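G-protein interacting protein 1 (Dictyostelium discoideum, PDB 5Z1N) probably binds heterotrimeric G protein through its beta-gamma subunits, sequestering it in the cytosol during chemotaxis, and holds phospholipid in its C-terminal helical domain. Local coordinates at residues Lys22-Arg27 with Asp143-Glu148; Leu42-Lys47 with Thr111-Phe116. All coordinates share one frame; numbering follows the deposited sequence.

In the fold
Both contacts belong to the all-helical C-terminal domain, of the TNFAIP8-like family, whose helices enclose the acyl chains of a bound phosphatidylethanolamine. Contact 1 joins helix 12-28 to the loop after helix 135-144, and contact 2 joins the next helix in sequence, 31-53, to the C-terminal end of helix 92-113; along the chain, contact 2 is nested within the loop that contact 1 closes. Their centres are about 28 Å apart, on opposite sides of the chain's centre, and their nearest atoms stay about 8 Å apart. The lipid relates them: in contact 1 the side chain of Ile24 lies about 4 Å from it, while contact 2 supplies Ile44 and Leu45 to its pocket.

Contact 1: residues Lys22-Arg27 with Asp143-Glu148; sequences KKIIKR and DDLEIE
Leu145, in the loop that leaves helix 135-144, packs against one side of helix 12-28, joining two helices of the TNFAIP8-like bundle near its surface. Its two methyl groups meet residues one helical turn apart: CD2 lies 3.7 Å from CB of Arg27, and CD1 is 4.2 Å from CG2 of Ile24. Arg27 meets Leu145 chiefly through its CB. Bends at chi2 (-67°) and chi3 (87°) turn the rest of its chain back over its own helix, and one guanidinium face is turned to CB of Lys26 and O of Lys23, both lying off-centre, toward the rim of the group. Ile24 reaches the inner side of the bundle. It also packs on Phe137 and Val141 of helix 135-144 and approaches the end of a lipid acyl chain. On the solvent side the link is polar and looser. A water donates to the backbone O of Glu148 at 2.6 Å. The same water O accepts a weak hydrogen bond from NZ of Lys23, 3.4 Å away. The stronger partner of that ammonium group is Asp150, with which it forms a salt bridge.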
# COMPACT_ATOMS: atom_id res chain seq x y z
N LYS A 22 0.26 9.61 -0.54
CA LYS A 22 0.88 10.60 0.33
C LYS A 22 -0.07 11.75 0.63
O LYS A 22 -0.13 12.24 1.77
CB LYS A 22 2.17 11.14 -0.29
CG LYS A 22 2.87 12.16 0.60
CD LYS A 22 4.15 12.70 -0.03
CE LYS A 22 4.89 13.59 0.95
NZ LYS A 22 6.15 14.17 0.39
N LYS A 23 -0.82 12.21 -0.37
CA LYS A 23 -1.77 13.29 -0.11
C LYS A 23 -2.84 12.85 0.88
O LYS A 23 -3.20 13.59 1.81
CB LYS A 23 -2.41 13.77 -1.42
CG LYS A 23 -3.39 14.93 -1.22
CD LYS A 23 -3.65 15.68 -2.52
CE LYS A 23 -4.31 14.79 -3.57
NZ LYS A 23 -4.44 15.48 -4.89
N ILE A 24 -3.35 11.62 0.71
CA ILE A 24 -4.36 11.13 1.66
C ILE A 24 -3.78 11.04 3.07
O ILE A 24 -4.43 11.44 4.05
CB ILE A 24 -4.91 9.78 1.17
CG1 ILE A 24 -5.82 10.01 -0.05
CG2 ILE A 24 -5.67 9.08 2.28
CD1 ILE A 24 -6.17 8.75 -0.82
N ILE A 25 -2.55 10.55 3.20
CA ILE A 25 -1.91 10.45 4.51
C ILE A 25 -1.77 11.84 5.13
O ILE A 25 -2.02 12.03 6.33
CB ILE A 25 -0.55 9.74 4.41
CG1 ILE A 25 -0.73 8.29 3.96
CG2 ILE A 25 0.16 9.77 5.76
CD1 ILE A 25 0.57 7.55 3.83
N LYS A 26 -1.34 12.82 4.33
CA LYS A 26 -1.29 14.20 4.81
C LYS A 26 -2.63 14.61 5.40
O LYS A 26 -2.70 15.16 6.50
CB LYS A 26 -0.90 15.15 3.67
CG LYS A 26 0.59 15.29 3.43
CD LYS A 26 0.93 16.60 2.72
CE LYS A 26 0.27 16.67 1.36
NZ LYS A 26 0.61 17.95 0.66
N ARG A 27 -3.71 14.33 4.67
CA ARG A 27 -5.03 14.76 5.13
C ARG A 27 -5.46 14.07 6.41
O ARG A 27 -6.13 14.68 7.25
CB ARG A 27 -6.07 14.53 4.02
CG ARG A 27 -5.83 15.36 2.77
CD ARG A 27 -6.02 16.86 3.01
NE ARG A 27 -4.80 17.52 3.49
CZ ARG A 27 -3.88 18.06 2.70
NH1 ARG A 27 -2.82 18.64 3.23
NH2 ARG A 27 -4.03 18.02 1.38
N ASP A 143 -14.78 8.35 5.94
CA ASP A 143 -15.74 9.25 6.56
C ASP A 143 -15.35 10.73 6.54
O ASP A 143 -16.23 11.58 6.46
CB ASP A 143 -15.99 8.85 8.02
CG ASP A 143 -17.13 7.87 8.16
OD1 ASP A 143 -17.76 7.53 7.13
OD2 ASP A 143 -17.41 7.44 9.29
N ASP A 144 -14.06 11.05 6.61
CA ASP A 144 -13.62 12.39 6.96
C ASP A 144 -12.84 13.09 5.85
O ASP A 144 -12.30 14.18 6.09
CB ASP A 144 -12.78 12.34 8.24
CG ASP A 144 -13.60 11.99 9.47
OD1 ASP A 144 -14.85 11.99 9.38
OD2 ASP A 144 -13.01 11.70 10.53
N LEU A 145 -12.77 12.52 4.66
CA LEU A 145 -12.06 13.17 3.56
C LEU A 145 -13.01 14.04 2.75
O LEU A 145 -14.21 13.76 2.63
CB LEU A 145 -11.42 12.14 2.63
CG LEU A 145 -10.10 11.48 3.04
CD1 LEU A 145 -9.53 10.70 1.87
CD2 LEU A 145 -9.10 12.51 3.54
N GLU A 146 -12.46 15.11 2.19
CA GLU A 146 -13.18 15.85 1.17
C GLU A 146 -13.07 15.13 -0.17
O GLU A 146 -12.21 14.27 -0.37
CB GLU A 146 -12.64 17.28 1.05
CG GLU A 146 -12.01 17.85 2.32
CD GLU A 146 -13.04 18.31 3.33
OE1 GLU A 146 -14.24 18.38 2.98
OE2 GLU A 146 -12.65 18.59 4.49
N ILE A 147 -13.96 15.49 -1.09
CA ILE A 147 -13.88 14.94 -2.44
C ILE A 147 -12.60 15.40 -3.13
O ILE A 147 -12.05 14.68 -3.98
CB ILE A 147 -15.14 15.32 -3.26
CG1 ILE A 147 -15.24 14.47 -4.53
CG2 ILE A 147 -15.16 16.80 -3.59
CD1 ILE A 147 -15.76 13.06 -4.29
N GLU A 148 -12.08 16.58 -2.77
CA GLU A 148 -10.84 17.09 -3.34
C GLU A 148 -9.61 16.31 -2.91
O GLU A 148 -8.53 16.52 -3.47
CB GLU A 148 -10.66 18.57 -2.98
CG GLU A 148 -11.40 19.54 -3.88
CD GLU A 148 -12.87 19.67 -3.53
OE1 GLU A 148 -13.67 20.00 -4.44
OE2 GLU A 148 -13.23 19.43 -2.36
O HOH W 1 -6.31 17.82 -3.25

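Contact 2: residues Leu42-Lys47 with Thr111-Phe116; sequences LKILIK and TLLTPF. With PEF (di-palmitoyl-3-sn-phosphatidylethanolamine), chain B.
Ile44 and Leu113 meet through single methyl groups, CG2 of Ile44 lying 4.1 Å from CD1 of Leu113 with the two side chains at about a right angle. The same Ile44 CG2 is 3.9 Å from C43 of the phosphatidylethanolamine, which makes this methyl a bridge between lipid and helix 92-113. Lys47, one turn along, crosses the other branch of Leu113 at a slant, CG to CD2 at 4.2 Å. The chain then bends at chi2 (88°) and brings CE to 3.5 Å from the backbone O of Phe116. Leu45 points away from segment 111-116 and into the pocket, where its CD1 and CD2 are both 3.7 Å from C11 of one acyl chain, CD2 also nearing C41 of the other. This combination of helix-helix packing outside and acyl chains inside is consistent with the lipid-holding helical cylinder of TNFAIP8-like proteins. Farther out, Phe116 N bonds Leu113 O (3.0 Å) in the turn closing this segment. Pro115 CB sits over the centre of one face of the Phe116 ring, which also stacks with Tyr51. The hydroxyl of Tyr51 hydrogen-bonds NZ of Lys47, while Leu124 and Ile125 of helix 119-132 pack on Ile44 and Leu113, respectively.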
# COMPACT_ATOMS: atom_id res chain seq x y z
N LEU A 42 8.97 3.99 -0.74
CA LEU A 42 10.02 3.98 -1.76
C LEU A 42 11.14 3.02 -1.39
O LEU A 42 11.62 2.26 -2.24
CB LEU A 42 10.56 5.39 -1.96
CG LEU A 42 9.60 6.36 -2.65
CD1 LEU A 42 10.10 7.78 -2.52
CD2 LEU A 42 9.44 5.97 -4.11
N LYS A 43 11.58 3.04 -0.13
CA LYS A 43 12.70 2.21 0.30
C LYS A 43 12.38 0.73 0.16
O LYS A 43 13.17 -0.05 -0.41
CB LYS A 43 13.05 2.57 1.75
CG LYS A 43 13.94 1.60 2.49
CD LYS A 43 14.11 2.09 3.92
CE LYS A 43 15.36 1.53 4.57
NZ LYS A 43 15.67 2.25 5.84
N ILE A 44 11.22 0.32 0.66
CA ILE A 44 10.81 -1.08 0.57
C ILE A 44 10.70 -1.51 -0.89
O ILE A 44 11.24 -2.55 -1.29
CB ILE A 44 9.49 -1.30 1.32
CG1 ILE A 44 9.64 -0.94 2.79
CG2 ILE A 44 9.01 -2.75 1.15
CD1 ILE A 44 8.31 -0.77 3.50
N LEU A 45 10.00 -0.71 -1.70
CA LEU A 45 9.83 -1.05 -3.11
C LEU A 45 11.18 -1.18 -3.81
O LEU A 45 11.43 -2.18 -4.50
CB LEU A 45 8.99 0.03 -3.81
CG LEU A 45 7.49 0.04 -3.56
CD1 LEU A 45 6.93 1.37 -4.04
CD2 LEU A 45 6.82 -1.14 -4.27
N ILE A 46 12.04 -0.18 -3.65
CA ILE A 46 13.35 -0.19 -4.30
C ILE A 46 14.12 -1.45 -3.92
O ILE A 46 14.76 -2.08 -4.77
CB ILE A 46 14.14 1.08 -3.95
CG1 ILE A 46 13.51 2.31 -4.63
CG2 ILE A 46 15.60 0.94 -4.34
CD1 ILE A 46 12.93 2.03 -5.99
N LYS A 47 14.08 -1.84 -2.64
CA LYS A 47 14.81 -3.03 -2.23
C LYS A 47 14.24 -4.29 -2.87
O LYS A 47 14.98 -5.12 -3.41
CB LYS A 47 14.81 -3.15 -0.70
CG LYS A 47 15.80 -4.17 -0.15
CD LYS A 47 17.18 -3.57 0.08
CE LYS A 47 17.96 -4.31 1.18
NZ LYS A 47 19.40 -3.91 1.26
N THR A 111 8.87 -11.72 5.39
CA THR A 111 9.54 -12.97 5.08
C THR A 111 10.43 -12.80 3.85
O THR A 111 11.54 -13.32 3.80
CB THR A 111 8.51 -14.07 4.87
OG1 THR A 111 7.82 -14.31 6.10
CG2 THR A 111 9.19 -15.36 4.41
N LEU A 112 9.97 -12.00 2.88
CA LEU A 112 10.74 -11.82 1.67
C LEU A 112 12.05 -11.10 1.95
O LEU A 112 13.08 -11.39 1.32
CB LEU A 112 9.92 -11.06 0.63
CG LEU A 112 10.34 -11.22 -0.83
CD1 LEU A 112 10.22 -12.68 -1.25
CD2 LEU A 112 9.50 -10.33 -1.72
N LEU A 113 12.05 -10.15 2.89
CA LEU A 113 13.17 -9.24 3.01
C LEU A 113 14.04 -9.52 4.23
O LEU A 113 15.04 -8.82 4.43
CB LEU A 113 12.67 -7.79 3.04
CG LEU A 113 12.16 -7.32 1.67
CD1 LEU A 113 11.56 -5.93 1.75
CD2 LEU A 113 13.27 -7.38 0.62
N THR A 114 13.68 -10.52 5.03
CA THR A 114 14.50 -10.89 6.18
C THR A 114 15.96 -11.19 5.82
O THR A 114 16.84 -10.74 6.56
CB THR A 114 13.85 -12.08 6.89
OG1 THR A 114 12.65 -11.64 7.55
CG2 THR A 114 14.79 -12.70 7.92
N PRO A 115 16.29 -11.91 4.74
CA PRO A 115 17.71 -12.15 4.43
C PRO A 115 18.47 -10.90 4.00
O PRO A 115 19.70 -10.98 3.87
CB PRO A 115 17.66 -13.16 3.28
CG PRO A 115 16.30 -13.75 3.33
CD PRO A 115 15.41 -12.65 3.81
N PHE A 116 17.80 -9.76 3.79
CA PHE A 116 18.45 -8.58 3.24
C PHE A 116 18.29 -7.31 4.06
O PHE A 116 19.06 -6.36 3.85
CB PHE A 116 17.93 -8.30 1.82
CG PHE A 116 17.79 -9.53 0.97
CD1 PHE A 116 16.55 -10.09 0.74
CD2 PHE A 116 18.91 -10.14 0.42
CE1 PHE A 116 16.42 -11.23 -0.04
CE2 PHE A 116 18.78 -11.28 -0.36
CZ PHE A 116 17.53 -11.82 -0.59
C2 PEF B . 6.21 -0.20 -10.64
C1 PEF B . 6.81 -1.54 -11.06
N PEF B . 4.86 -5.27 -15.24
C3 PEF B . 5.28 0.35 -11.70
C4 PEF B . 6.20 -4.92 -13.26
C5 PEF B . 5.81 -5.90 -14.35
C10 PEF B . 5.60 0.65 -8.49
C11 PEF B . 5.08 0.46 -7.09
C12 PEF B . 4.12 1.57 -6.68
C13 PEF B . 3.41 1.13 -5.40
C14 PEF B . 2.53 2.21 -4.78
C15 PEF B . 1.61 1.56 -3.75
C16 PEF B . 0.78 2.59 -2.99
C17 PEF B . -0.39 1.94 -2.27
C18 PEF B . 0.02 0.67 -1.52
C19 PEF B . -0.73 0.54 -0.20
C20 PEF B . -2.24 0.70 -0.37
C21 PEF B . -2.78 1.72 0.62
C22 PEF B . -4.26 2.00 0.38
C23 PEF B . -4.70 3.27 1.09
C24 PEF B . -6.21 3.47 0.96
C25 PEF B . -6.63 4.82 1.50
C30 PEF B . 2.93 0.20 -10.93
C31 PEF B . 1.62 -0.54 -10.86
C32 PEF B . 1.46 -1.18 -9.49
C33 PEF B . 2.42 -2.35 -9.31
C34 PEF B . 2.76 -2.55 -7.84
C35 PEF B . 3.55 -3.84 -7.62
C36 PEF B . 4.38 -3.77 -6.35
C37 PEF B . 4.80 -5.16 -5.87
C38 PEF B . 5.78 -5.05 -4.70
C39 PEF B . 5.32 -5.87 -3.50
C40 PEF B . 6.32 -5.80 -2.35
C41 PEF B . 6.53 -4.38 -1.85
C42 PEF B . 5.25 -3.78 -1.27
C43 PEF B . 5.54 -2.44 -0.61
C44 PEF B . 4.27 -1.80 -0.06
C45 PEF B . 4.60 -0.59 0.79
O4 PEF B . 6.14 1.69 -8.83
O5 PEF B . 3.07 1.29 -10.39
O2 PEF B . 5.45 -0.42 -9.46
O3 PEF B . 4.06 -0.38 -11.63
O1P PEF B . 8.61 -2.26 -14.26
O2P PEF B . 8.30 -3.70 -12.08
O3P PEF B . 6.92 -1.61 -12.47
O4P PEF B . 6.53 -3.65 -13.83
P PEF B . 7.73 -2.81 -13.16